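Short-chain type dehydrogenase/reductase (Mycobacterium ulcerans, PDB 3SVT) probably catalyses an NAD-linked oxidation or reduction, as expected of a classical Rossmann-fold member of the short-chain dehydrogenase/reductase family. Local coordinates at residues Asp11-Val16 against Thr86-Arg91; His93-Cys98 against Arg136-Gly141; Met39-Asn44 against Ala79-Ala84. One frame throughout, in Å; residues are numbered along the deposited sequence.

Interaction 1: Asp11-Val16 against Thr86-Arg91; sequences DRTYLV and TAWHGR
The imidazole of H89 takes the hydroxyl of T13 at its edge: OG1 lies near the ring plane and hydrogen-bonds to ND1 at 3.1 Å. One face of the same imidazole is turned to its neighbour W88, whose CD1 sits 3.6 Å above the H89 ring plane, over its outer part rather than its centre. The indole in turn carries H89 CE1 over one of its faces. T13 meets it at a slant, with CG2 3.8 Å from W88 CE3. One torsion serves both rings: at chi1 -52°, T13 sends OG1 toward the histidine while CG2, opposite the backbone N, goes to the tryptophan. The carbonyl O of R91 comes to 3.6 Å from T13 CB, once the chain has turned at G90, which has positive phi and leaves helical angles, with a weak hydrogen bond from its N to T86 O. R66 adds a cation-pi contact to W88. The contact thus pins the end of helix 75-89 beside the start of strand 13-17, at the edge of the core. T13 N hydrogen-bonds to H93 ND1, S37 of strand 37-42 touches both rings, and strand 13-17 lies between strands 37-42 and 94-97 in the parallel sheet.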
ATOM      1  N   ASP B  11     -32.984 -14.900  10.343  1.00 47.46           N
ATOM      2  CA  ASP B  11     -32.607 -16.125  11.073  1.00 47.29           C
ATOM      3  C   ASP B  11     -31.095 -16.324  11.174  1.00 44.57           C
ATOM      4  O   ASP B  11     -30.611 -17.443  11.344  1.00 45.03           O
ATOM      5  CB  ASP B  11     -33.249 -17.378  10.448  1.00 49.99           C
ATOM      6  CG  ASP B  11     -34.750 -17.391  10.556  1.00 52.87           C
ATOM      7  OD1 ASP B  11     -35.314 -16.672  11.409  1.00 53.53           O
ATOM      8  OD2 ASP B  11     -35.370 -18.140   9.778  1.00 56.05           O
ATOM      9  N   ARG B  12     -30.345 -15.237  11.071  1.00 41.64           N
ATOM     10  CA  ARG B  12     -28.908 -15.282  11.320  1.00 39.20           C
ATOM     11  C   ARG B  12     -28.635 -14.501  12.586  1.00 36.71           C
ATOM     12  O   ARG B  12     -29.369 -13.561  12.890  1.00 36.43           O
ATOM     13  CB  ARG B  12     -28.117 -14.692  10.139  1.00 38.45           C
ATOM     14  CG  ARG B  12     -28.295 -15.500   8.851  1.00 39.77           C
ATOM     15  CD  ARG B  12     -27.396 -14.984   7.719  1.00 37.11           C
ATOM     16  NE  ARG B  12     -27.689 -15.669   6.455  1.00 38.83           N
ATOM     17  CZ  ARG B  12     -26.872 -15.717   5.398  1.00 39.07           C
ATOM     18  NH1 ARG B  12     -25.676 -15.108   5.415  1.00 35.11           N
ATOM     19  NH2 ARG B  12     -27.255 -16.373   4.307  1.00 39.90           N
ATOM     20  N   THR B  13     -27.565 -14.882  13.290  1.00 34.45           N
ATOM     21  CA  THR B  13     -27.204 -14.294  14.573  1.00 32.52           C
ATOM     22  C   THR B  13     -25.855 -13.606  14.484  1.00 30.37           C
ATOM     23  O   THR B  13     -24.915 -14.161  13.929  1.00 30.27           O
ATOM     24  CB  THR B  13     -27.162 -15.349  15.686  1.00 32.83           C
ATOM     25  OG1 THR B  13     -28.395 -16.082  15.680  1.00 35.43           O
ATOM     26  CG2 THR B  13     -26.977 -14.682  17.075  1.00 31.67           C
ATOM     27  N   TYR B  14     -25.779 -12.397  15.033  1.00 28.93           N
ATOM     28  CA  TYR B  14     -24.560 -11.588  14.993  1.00 27.51           C
ATOM     29  C   TYR B  14     -24.207 -11.015  16.357  1.00 26.57           C
ATOM     30  O   TYR B  14     -25.088 -10.699  17.139  1.00 27.44           O
ATOM     31  CB  TYR B  14     -24.708 -10.436  13.988  1.00 26.79           C
ATOM     32  CG  TYR B  14     -25.008 -10.933  12.616  1.00 26.63           C
ATOM     33  CD1 TYR B  14     -23.989 -11.284  11.745  1.00 25.84           C
ATOM     34  CD2 TYR B  14     -26.335 -11.112  12.194  1.00 27.24           C
ATOM     35  CE1 TYR B  14     -24.283 -11.785  10.464  1.00 27.22           C
ATOM     36  CE2 TYR B  14     -26.625 -11.606  10.943  1.00 27.94           C
ATOM     37  CZ  TYR B  14     -25.600 -11.946  10.078  1.00 26.36           C
ATOM     38  OH  TYR B  14     -25.919 -12.444   8.817  1.00 29.68           O
ATOM     39  N   LEU B  15     -22.906 -10.877  16.607  1.00 26.04           N
ATOM     40  CA  LEU B  15     -22.388 -10.151  17.755  1.00 25.56           C
ATOM     41  C   LEU B  15     -21.891  -8.764  17.298  1.00 24.46           C
ATOM     42  O   LEU B  15     -21.148  -8.645  16.321  1.00 24.92           O
ATOM     43  CB  LEU B  15     -21.231 -10.925  18.392  1.00 25.57           C
ATOM     44  CG  LEU B  15     -20.582 -10.237  19.597  1.00 25.28           C
ATOM     45  CD1 LEU B  15     -21.540 -10.332  20.801  1.00 25.82           C
ATOM     46  CD2 LEU B  15     -19.230 -10.866  19.873  1.00 27.37           C
ATOM     47  N   VAL B  16     -22.300  -7.719  18.008  1.00 24.87           N
ATOM     48  CA  VAL B  16     -21.816  -6.359  17.734  1.00 24.16           C
ATOM     49  C   VAL B  16     -21.225  -5.710  18.986  1.00 25.39           C
ATOM     50  O   VAL B  16     -21.927  -5.515  20.000  1.00 26.26           O
ATOM     51  CB  VAL B  16     -22.911  -5.478  17.142  1.00 24.52           C
ATOM     52  CG1 VAL B  16     -22.348  -4.069  16.831  1.00 21.92           C
ATOM     53  CG2 VAL B  16     -23.487  -6.136  15.838  1.00 23.54           C
ATOM     54  N   THR B  86     -23.603 -17.469  20.775  1.00 34.72           N
ATOM     55  CA  THR B  86     -23.586 -18.696  20.011  1.00 34.96           C
ATOM     56  C   THR B  86     -24.621 -19.715  20.514  1.00 36.65           C
ATOM     57  O   THR B  86     -25.273 -20.410  19.731  1.00 37.02           O
ATOM     58  CB  THR B  86     -22.185 -19.311  20.090  1.00 35.31           C
ATOM     59  OG1 THR B  86     -21.217 -18.328  19.687  1.00 33.93           O
ATOM     60  CG2 THR B  86     -22.090 -20.550  19.210  1.00 33.52           C
ATOM     61  N   ALA B  87     -24.748 -19.796  21.832  1.00 37.10           N
ATOM     62  CA  ALA B  87     -25.709 -20.675  22.481  1.00 38.62           C
ATOM     63  C   ALA B  87     -27.150 -20.226  22.212  1.00 39.02           C
ATOM     64  O   ALA B  87     -28.083 -21.032  22.322  1.00 39.93           O
ATOM     65  CB  ALA B  87     -25.439 -20.733  23.981  1.00 38.92           C
ATOM     66  N   TRP B  88     -27.325 -18.956  21.844  1.00 37.76           N
ATOM     67  CA  TRP B  88     -28.661 -18.388  21.645  1.00 37.66           C
ATOM     68  C   TRP B  88     -29.490 -19.243  20.682  1.00 38.44           C
ATOM     69  O   TRP B  88     -30.558 -19.720  21.041  1.00 38.76           O
ATOM     70  CB  TRP B  88     -28.533 -16.966  21.115  1.00 36.01           C
ATOM     71  CG  TRP B  88     -29.798 -16.123  21.084  1.00 36.25           C
ATOM     72  CD1 TRP B  88     -31.075 -16.499  21.418  1.00 38.91           C
ATOM     73  CD2 TRP B  88     -29.888 -14.754  20.662  1.00 35.86           C
ATOM     74  NE1 TRP B  88     -31.942 -15.436  21.244  1.00 37.60           N
ATOM     75  CE2 TRP B  88     -31.234 -14.357  20.783  1.00 36.44           C
ATOM     76  CE3 TRP B  88     -28.953 -13.818  20.215  1.00 35.92           C
ATOM     77  CZ2 TRP B  88     -31.663 -13.068  20.461  1.00 36.06           C
ATOM     78  CZ3 TRP B  88     -29.390 -12.526  19.900  1.00 35.51           C
ATOM     79  CH2 TRP B  88     -30.723 -12.170  20.025  1.00 35.70           C
ATOM     80  N   HIS B  89     -28.991 -19.418  19.455  1.00 38.34           N
ATOM     81  CA  HIS B  89     -29.635 -20.283  18.448  1.00 39.40           C
ATOM     82  C   HIS B  89     -28.747 -21.425  17.964  1.00 39.71           C
ATOM     83  O   HIS B  89     -29.196 -22.242  17.151  1.00 41.35           O
ATOM     84  CB  HIS B  89     -30.065 -19.468  17.225  1.00 39.39           C
ATOM     85  CG  HIS B  89     -31.027 -18.374  17.547  1.00 39.16           C
ATOM     86  ND1 HIS B  89     -30.687 -17.040  17.456  1.00 35.27           N
ATOM     87  CD2 HIS B  89     -32.310 -18.413  17.986  1.00 38.57           C
ATOM     88  CE1 HIS B  89     -31.726 -16.305  17.816  1.00 37.35           C
ATOM     89  NE2 HIS B  89     -32.720 -17.114  18.146  1.00 37.89           N
ATOM     90  N   GLY B  90     -27.513 -21.498  18.455  1.00 38.49           N
ATOM     91  CA  GLY B  90     -26.606 -22.597  18.102  1.00 39.03           C
ATOM     92  C   GLY B  90     -25.487 -22.248  17.137  1.00 38.08           C
ATOM     93  O   GLY B  90     -24.527 -23.013  17.006  1.00 38.51           O
ATOM     94  N   ARG B  91     -25.590 -21.101  16.471  1.00 36.48           N
ATOM     95  CA  ARG B  91     -24.595 -20.701  15.487  1.00 35.69           C
ATOM     96  C   ARG B  91     -24.368 -19.206  15.513  1.00 33.69           C
ATOM     97  O   ARG B  91     -25.300 -18.460  15.735  1.00 33.77           O
ATOM     98  CB  ARG B  91     -25.036 -21.119  14.085  1.00 37.03           C
ATOM     99  CG  ARG B  91     -23.865 -21.278  13.122  1.00 38.11           C
ATOM    100  CD  ARG B  91     -24.290 -21.770  11.739  1.00 41.46           C
ATOM    101  NE  ARG B  91     -23.380 -21.310  10.686  1.00 42.71           N
ATOM    102  CZ  ARG B  91     -23.506 -21.596   9.389  1.00 46.10           C
ATOM    103  NH1 ARG B  91     -24.492 -22.381   8.959  1.00 47.95           N
ATOM    104  NH2 ARG B  91     -22.626 -21.110   8.518  1.00 45.80           N
TER

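Interaction 2: His93-Cys98 against Arg136-Gly141; sequences HGVVHC and REMVRG
M138 reaches G94 and V95 through a chain that leaves the helix with chi1 at -85°, runs extended through chi2 (174°) and then bends at chi3 (-54°). The extended part carries SD out to the backbone of the strand, and the bend swings CE off that backbone and toward the V95 side chain. SD rests on the bare main chain of the glycine, 3.8 Å from G94 CA. It also comes within 4.1 Å of H93 O, a loose van der Waals approach. CE ends 4.3 Å from V95 CG2, a relaxed methyl-to-methyl distance. All of this is apolar or van der Waals packing, and M138 carries the helix side of it. The backbones come nearest at H93 CA and M138 CA, 6.6 Å apart, and G94, V95 and M138 are all buried. V95 is shared, since its side chain also touches V130 and A134 on earlier turns of the same helix and F146 on the adjacent strand. H93 takes part through its carbonyl O; its ring ND1 accepts a hydrogen bond from T13 N. Off the contact, R140 NH2 forms a salt bridge with E137 OE1 at 3.1 Å. The same helix also meets a second subunit: R136 NE hydrogen-bonds to T109 O of that subunit. The strand start thus packs against the helix end, as expected in a beta-alpha-beta crossover: strand 94-97 leads through helix 113-140 to strand 144-149, its parallel neighbour. In the Rossmann fold of this family that long helix is typically one that packs between subunits, and H97-C98 probably occupy the place of the paired asparagines of the family's NNAG motif.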
ATOM      1  N   HIS B  93     -23.191 -16.268  13.089  1.00 30.13           N
ATOM      2  CA  HIS B  93     -23.012 -15.997  11.669  1.00 30.12           C
ATOM      3  C   HIS B  93     -21.994 -14.895  11.413  1.00 28.83           C
ATOM      4  O   HIS B  93     -21.401 -14.825  10.342  1.00 29.43           O
ATOM      5  CB  HIS B  93     -24.352 -15.646  11.029  1.00 31.14           C
ATOM      6  CG  HIS B  93     -25.277 -16.812  10.949  1.00 32.60           C
ATOM      7  ND1 HIS B  93     -26.125 -17.163  11.978  1.00 33.38           N
ATOM      8  CD2 HIS B  93     -25.417 -17.770  10.000  1.00 33.70           C
ATOM      9  CE1 HIS B  93     -26.791 -18.255  11.642  1.00 34.29           C
ATOM     10  NE2 HIS B  93     -26.378 -18.643  10.447  1.00 34.45           N
ATOM     11  N   GLY B  94     -21.791 -14.013  12.368  1.00 27.87           N
ATOM     12  CA  GLY B  94     -20.833 -12.953  12.118  1.00 27.10           C
ATOM     13  C   GLY B  94     -20.639 -12.020  13.272  1.00 25.94           C
ATOM     14  O   GLY B  94     -21.341 -12.104  14.277  1.00 25.98           O
ATOM     15  N   VAL B  95     -19.697 -11.106  13.082  1.00 24.86           N
ATOM     16  CA  VAL B  95     -19.317 -10.163  14.106  1.00 24.88           C
ATOM     17  C   VAL B  95     -19.001  -8.869  13.427  1.00 24.38           C
ATOM     18  O   VAL B  95     -18.378  -8.863  12.370  1.00 25.70           O
ATOM     19  CB  VAL B  95     -18.014 -10.624  14.874  1.00 24.70           C
ATOM     20  CG1 VAL B  95     -17.552  -9.569  15.861  1.00 23.39           C
ATOM     21  CG2 VAL B  95     -18.246 -11.925  15.588  1.00 24.17           C
ATOM     22  N   VAL B  96     -19.408  -7.777  14.058  1.00 24.77           N
ATOM     23  CA  VAL B  96     -18.930  -6.454  13.719  1.00 24.54           C
ATOM     24  C   VAL B  96     -18.336  -5.832  14.971  1.00 24.99           C
ATOM     25  O   VAL B  96     -19.049  -5.609  15.986  1.00 25.01           O
ATOM     26  CB  VAL B  96     -20.037  -5.560  13.163  1.00 26.23           C
ATOM     27  CG1 VAL B  96     -19.412  -4.249  12.601  1.00 23.60           C
ATOM     28  CG2 VAL B  96     -20.836  -6.284  12.062  1.00 24.84           C
ATOM     29  N   HIS B  97     -17.034  -5.570  14.914  1.00 24.72           N
ATOM     30  CA  HIS B  97     -16.278  -5.141  16.076  1.00 24.18           C
ATOM     31  C   HIS B  97     -16.041  -3.632  15.996  1.00 24.34           C
ATOM     32  O   HIS B  97     -15.172  -3.152  15.263  1.00 23.79           O
ATOM     33  CB  HIS B  97     -14.987  -5.976  16.229  1.00 24.01           C
ATOM     34  CG  HIS B  97     -14.065  -5.494  17.314  1.00 26.58           C
ATOM     35  ND1 HIS B  97     -14.424  -5.474  18.648  1.00 27.94           N
ATOM     36  CD2 HIS B  97     -12.810  -4.982  17.255  1.00 26.64           C
ATOM     37  CE1 HIS B  97     -13.428  -4.979  19.363  1.00 28.21           C
ATOM     38  NE2 HIS B  97     -12.431  -4.690  18.545  1.00 27.26           N
ATOM     39  N   CYS B  98     -16.866  -2.888  16.734  1.00 24.33           N
ATOM     40  CA  CYS B  98     -16.784  -1.430  16.773  1.00 25.36           C
ATOM     41  C   CYS B  98     -16.216  -0.876  18.073  1.00 26.25           C
ATOM     42  O   CYS B  98     -15.949   0.353  18.151  1.00 27.92           O
ATOM     43  CB  CYS B  98     -18.164  -0.812  16.581  1.00 26.15           C
ATOM     44  SG  CYS B  98     -19.138  -1.618  15.335  1.00 26.43           S
ATOM     45  N   ARG B 136     -13.434 -19.120  16.771  1.00 28.75           N
ATOM     46  CA  ARG B 136     -13.601 -20.531  17.145  1.00 30.20           C
ATOM     47  C   ARG B 136     -15.009 -21.035  16.770  1.00 30.19           C
ATOM     48  O   ARG B 136     -15.151 -22.089  16.175  1.00 29.69           O
ATOM     49  CB  ARG B 136     -13.382 -20.741  18.638  1.00 30.54           C
ATOM     50  CG  ARG B 136     -11.941 -20.584  19.108  1.00 32.48           C
ATOM     51  CD  ARG B 136     -11.879 -20.691  20.654  1.00 33.62           C
ATOM     52  NE  ARG B 136     -10.506 -20.665  21.143  1.00 33.99           N
ATOM     53  CZ  ARG B 136     -10.131 -20.857  22.411  1.00 33.25           C
ATOM     54  NH1 ARG B 136     -11.014 -21.079  23.379  1.00 33.39           N
ATOM     55  NH2 ARG B 136      -8.851 -20.812  22.716  1.00 33.48           N
ATOM     56  N   GLU B 137     -16.043 -20.262  17.117  1.00 30.71           N
ATOM     57  CA  GLU B 137     -17.417 -20.703  16.869  1.00 31.29           C
ATOM     58  C   GLU B 137     -17.782 -20.625  15.409  1.00 30.59           C
ATOM     59  O   GLU B 137     -18.462 -21.519  14.895  1.00 30.13           O
ATOM     60  CB  GLU B 137     -18.429 -19.902  17.678  1.00 31.93           C
ATOM     61  CG  GLU B 137     -18.206 -19.932  19.193  1.00 35.09           C
ATOM     62  CD  GLU B 137     -18.211 -21.326  19.771  1.00 36.44           C
ATOM     63  OE1 GLU B 137     -18.849 -22.218  19.188  1.00 38.02           O
ATOM     64  OE2 GLU B 137     -17.551 -21.525  20.805  1.00 39.17           O
ATOM     65  N   MET B 138     -17.342 -19.571  14.732  1.00 30.13           N
ATOM     66  CA  MET B 138     -17.645 -19.438  13.304  1.00 30.60           C
ATOM     67  C   MET B 138     -17.000 -20.563  12.496  1.00 30.62           C
ATOM     68  O   MET B 138     -17.614 -21.077  11.552  1.00 31.68           O
ATOM     69  CB  MET B 138     -17.262 -18.052  12.750  1.00 30.04           C
ATOM     70  CG  MET B 138     -18.352 -17.011  12.961  1.00 31.42           C
ATOM     71  SD  MET B 138     -17.915 -15.308  12.488  1.00 33.77           S
ATOM     72  CE  MET B 138     -16.420 -15.117  13.443  1.00 32.26           C
ATOM     73  N   VAL B 139     -15.788 -20.974  12.868  1.00 30.20           N
ATOM     74  CA  VAL B 139     -15.172 -22.131  12.232  1.00 30.14           C
ATOM     75  C   VAL B 139     -15.999 -23.401  12.494  1.00 31.12           C
ATOM     76  O   VAL B 139     -16.347 -24.130  11.566  1.00 30.71           O
ATOM     77  CB  VAL B 139     -13.704 -22.336  12.698  1.00 29.80           C
ATOM     78  CG1 VAL B 139     -13.161 -23.670  12.191  1.00 30.59           C
ATOM     79  CG2 VAL B 139     -12.800 -21.178  12.211  1.00 28.50           C
ATOM     80  N   ARG B 140     -16.325 -23.664  13.753  1.00 32.52           N
ATOM     81  CA  ARG B 140     -17.188 -24.815  14.086  1.00 34.33           C
ATOM     82  C   ARG B 140     -18.546 -24.782  13.377  1.00 34.60           C
ATOM     83  O   ARG B 140     -19.095 -25.824  13.032  1.00 35.08           O
ATOM     84  CB  ARG B 140     -17.437 -24.906  15.596  1.00 35.77           C
ATOM     85  CG  ARG B 140     -16.183 -24.951  16.435  1.00 39.34           C
ATOM     86  CD  ARG B 140     -16.282 -25.900  17.608  1.00 46.13           C
ATOM     87  NE  ARG B 140     -15.352 -25.497  18.668  1.00 50.82           N
ATOM     88  CZ  ARG B 140     -15.686 -24.826  19.776  1.00 53.74           C
ATOM     89  NH1 ARG B 140     -14.741 -24.502  20.650  1.00 55.48           N
ATOM     90  NH2 ARG B 140     -16.945 -24.475  20.026  1.00 54.66           N
ATOM     91  N   GLY B 141     -19.093 -23.588  13.174  1.00 34.24           N
ATOM     92  CA  GLY B 141     -20.378 -23.437  12.496  1.00 34.12           C
ATOM     93  C   GLY B 141     -20.349 -23.600  10.989  1.00 34.27           C
ATOM     94  O   GLY B 141     -21.400 -23.575  10.359  1.00 35.93           O
TER

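Interaction 3: Met39-Asn44 against Ala79-Ala84; sequences MIVGRN and ARAVDA
Strand 39-42 and helix 79-84 run almost antiparallel, their axes 171° apart in direction and 10.0 Å at closest approach, with V41 and A81 the nearest pair of alpha carbons. Two strand side chains, M39 and V41, rise toward the helix and meet two alanines one turn apart. M39 does the reaching: CG stands opposite the backbone N (chi1 -169°) and the chain stays extended until chi3 (-80°), where it bends to lay its end along the helix. Its SD passes 3.8 Å from the carbonyl O of A81, and the methyl CE finishes 3.7 Å from A84 CB, with the main-chain A84 C almost as near. V41 meets the helix with a single branch. CG1 lies 4.1 Å from A81 CB, a normal methyl-to-methyl distance. This is the helix-on-sheet layer of a Rossmann fold: helix 75-89 carries the chain from strand 64-69 to strand 94-97 and, in doing so, passes over strands 37-42 and 13-17. Neighbours from the sheet fill in around the pair: L15 touches both M39 and V41, E68 touches M39 and A84, and T70 touches V41 and A81. I40 faces the other way, packing on L48, A51 and V52 of helix 45-57, so that the strand is sandwiched between helices on its two faces. N44 caps that second helix, with a weak hydrogen bond from D46 N to OD1.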
ATOM      1  N   MET B  39     -26.680  -9.669  19.409  1.00 28.57           N
ATOM      2  CA  MET B  39     -26.235  -9.337  20.754  1.00 28.39           C
ATOM      3  C   MET B  39     -25.256  -8.169  20.651  1.00 27.28           C
ATOM      4  O   MET B  39     -24.232  -8.254  19.933  1.00 26.97           O
ATOM      5  CB  MET B  39     -25.540 -10.519  21.432  1.00 28.36           C
ATOM      6  CG  MET B  39     -25.298 -10.289  22.923  1.00 30.71           C
ATOM      7  SD  MET B  39     -24.386 -11.615  23.741  1.00 36.22           S
ATOM      8  CE  MET B  39     -25.722 -12.791  23.992  1.00 36.11           C
ATOM      9  N   ILE B  40     -25.590  -7.081  21.331  1.00 26.83           N
ATOM     10  CA  ILE B  40     -24.688  -5.946  21.499  1.00 27.39           C
ATOM     11  C   ILE B  40     -23.953  -6.045  22.837  1.00 28.19           C
ATOM     12  O   ILE B  40     -24.558  -6.295  23.873  1.00 29.73           O
ATOM     13  CB  ILE B  40     -25.394  -4.579  21.428  1.00 27.34           C
ATOM     14  CG1 ILE B  40     -26.590  -4.492  22.410  1.00 29.58           C
ATOM     15  CG2 ILE B  40     -25.846  -4.302  19.990  1.00 27.44           C
ATOM     16  CD1 ILE B  40     -27.243  -3.100  22.465  1.00 29.37           C
ATOM     17  N   VAL B  41     -22.644  -5.864  22.810  1.00 28.43           N
ATOM     18  CA  VAL B  41     -21.869  -5.859  24.031  1.00 28.55           C
ATOM     19  C   VAL B  41     -21.124  -4.528  24.115  1.00 29.52           C
ATOM     20  O   VAL B  41     -20.875  -3.868  23.088  1.00 28.99           O
ATOM     21  CB  VAL B  41     -20.911  -7.048  24.089  1.00 28.57           C
ATOM     22  CG1 VAL B  41     -21.671  -8.366  23.997  1.00 28.66           C
ATOM     23  CG2 VAL B  41     -19.844  -6.958  22.998  1.00 28.65           C
ATOM     24  N   GLY B  42     -20.800  -4.135  25.341  1.00 30.80           N
ATOM     25  CA  GLY B  42     -20.093  -2.891  25.633  1.00 31.87           C
ATOM     26  C   GLY B  42     -19.923  -2.671  27.126  1.00 33.83           C
ATOM     27  O   GLY B  42     -20.410  -3.461  27.949  1.00 33.93           O
ATOM     28  N   ARG B  43     -19.248  -1.592  27.485  1.00 35.80           N
ATOM     29  CA  ARG B  43     -18.869  -1.365  28.871  1.00 38.51           C
ATOM     30  C   ARG B  43     -20.044  -0.933  29.769  1.00 40.36           C
ATOM     31  O   ARG B  43     -20.074  -1.298  30.941  1.00 41.72           O
ATOM     32  CB  ARG B  43     -17.703  -0.357  28.962  1.00 39.56           C
ATOM     33  N   ASN B  44     -21.004  -0.194  29.216  1.00 40.97           N
ATOM     34  CA  ASN B  44     -22.007   0.549  30.020  1.00 43.73           C
ATOM     35  C   ASN B  44     -23.404  -0.089  29.950  1.00 43.68           C
ATOM     36  O   ASN B  44     -24.114   0.060  28.948  1.00 42.59           O
ATOM     37  CB  ASN B  44     -22.067   2.003  29.538  1.00 44.72           C
ATOM     38  CG  ASN B  44     -22.795   2.932  30.509  1.00 48.40           C
ATOM     39  OD1 ASN B  44     -23.590   2.497  31.346  1.00 51.50           O
ATOM     40  ND2 ASN B  44     -22.532   4.230  30.381  1.00 51.26           N
ATOM     41  N   ALA B  79     -14.994 -13.956  26.133  1.00 29.07           N
ATOM     42  CA  ALA B  79     -15.266 -15.366  25.855  1.00 29.74           C
ATOM     43  C   ALA B  79     -16.688 -15.756  26.278  1.00 30.48           C
ATOM     44  O   ALA B  79     -17.367 -16.552  25.610  1.00 30.51           O
ATOM     45  CB  ALA B  79     -14.219 -16.252  26.576  1.00 30.42           C
ATOM     46  N   ARG B  80     -17.142 -15.201  27.395  1.00 31.67           N
ATOM     47  CA  ARG B  80     -18.475 -15.526  27.924  1.00 33.39           C
ATOM     48  C   ARG B  80     -19.574 -14.992  27.018  1.00 32.21           C
ATOM     49  O   ARG B  80     -20.559 -15.669  26.760  1.00 32.00           O
ATOM     50  CB  ARG B  80     -18.679 -14.927  29.298  1.00 34.99           C
ATOM     51  CG  ARG B  80     -18.064 -15.715  30.414  1.00 39.41           C
ATOM     52  CD  ARG B  80     -18.706 -15.309  31.712  1.00 45.38           C
ATOM     53  NE  ARG B  80     -17.764 -15.236  32.824  1.00 51.07           N
ATOM     54  CZ  ARG B  80     -17.102 -16.276  33.343  1.00 55.38           C
ATOM     55  NH1 ARG B  80     -17.224 -17.505  32.835  1.00 56.00           N
ATOM     56  NH2 ARG B  80     -16.288 -16.076  34.376  1.00 58.29           N
ATOM     57  N   ALA B  81     -19.370 -13.770  26.549  1.00 31.04           N
ATOM     58  CA  ALA B  81     -20.278 -13.119  25.638  1.00 30.58           C
ATOM     59  C   ALA B  81     -20.369 -13.870  24.334  1.00 29.61           C
ATOM     60  O   ALA B  81     -21.441 -13.991  23.760  1.00 30.06           O
ATOM     61  CB  ALA B  81     -19.805 -11.681  25.397  1.00 29.84           C
ATOM     62  N   VAL B  82     -19.240 -14.369  23.842  1.00 29.39           N
ATOM     63  CA  VAL B  82     -19.253 -15.154  22.621  1.00 28.88           C
ATOM     64  C   VAL B  82     -19.990 -16.496  22.820  1.00 30.14           C
ATOM     65  O   VAL B  82     -20.695 -16.926  21.947  1.00 29.56           O
ATOM     66  CB  VAL B  82     -17.838 -15.390  22.089  1.00 28.82           C
ATOM     67  CG1 VAL B  82     -17.866 -16.370  20.953  1.00 27.17           C
ATOM     68  CG2 VAL B  82     -17.187 -14.024  21.642  1.00 26.60           C
ATOM     69  N   ASP B  83     -19.798 -17.148  23.958  1.00 32.45           N
ATOM     70  CA  ASP B  83     -20.564 -18.372  24.307  1.00 34.94           C
ATOM     71  C   ASP B  83     -22.059 -18.101  24.276  1.00 35.01           C
ATOM     72  O   ASP B  83     -22.826 -18.858  23.706  1.00 36.02           O
ATOM     73  CB  ASP B  83     -20.232 -18.868  25.722  1.00 36.40           C
ATOM     74  CG  ASP B  83     -18.787 -19.308  25.881  1.00 38.62           C
ATOM     75  OD1 ASP B  83     -18.137 -19.638  24.878  1.00 42.03           O
ATOM     76  OD2 ASP B  83     -18.306 -19.347  27.035  1.00 43.12           O
ATOM     77  N   ALA B  84     -22.453 -17.014  24.911  1.00 35.24           N
ATOM     78  CA  ALA B  84     -23.864 -16.664  25.034  1.00 35.80           C
ATOM     79  C   ALA B  84     -24.501 -16.393  23.687  1.00 35.52           C
ATOM     80  O   ALA B  84     -25.571 -16.882  23.407  1.00 35.57           O
ATOM     81  CB  ALA B  84     -24.013 -15.456  25.915  1.00 36.13           C
TER

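All three contacts lie on one side of the chain's centre and fasten helices to the same parallel sheet. Interactions 1 and 3 have centres about 12 Å apart. They share helix 75-89 and reach neighbouring strands 13-17 and 37-42. V16 N and M39 O, 2.8 Å apart, join those strands. Interaction 2, centred about 9 Å from interaction 1 and 13 Å from interaction 3, brings in strand 94-97 and helix 113-140. E137 packs on V82 where the two helices meet. Along the chain, both segments of interaction 3 fall between those of interaction 1, and interaction 2 follows. Together they pack two neighbouring helices on part of one face of the sheet, the layering of a Rossmann fold.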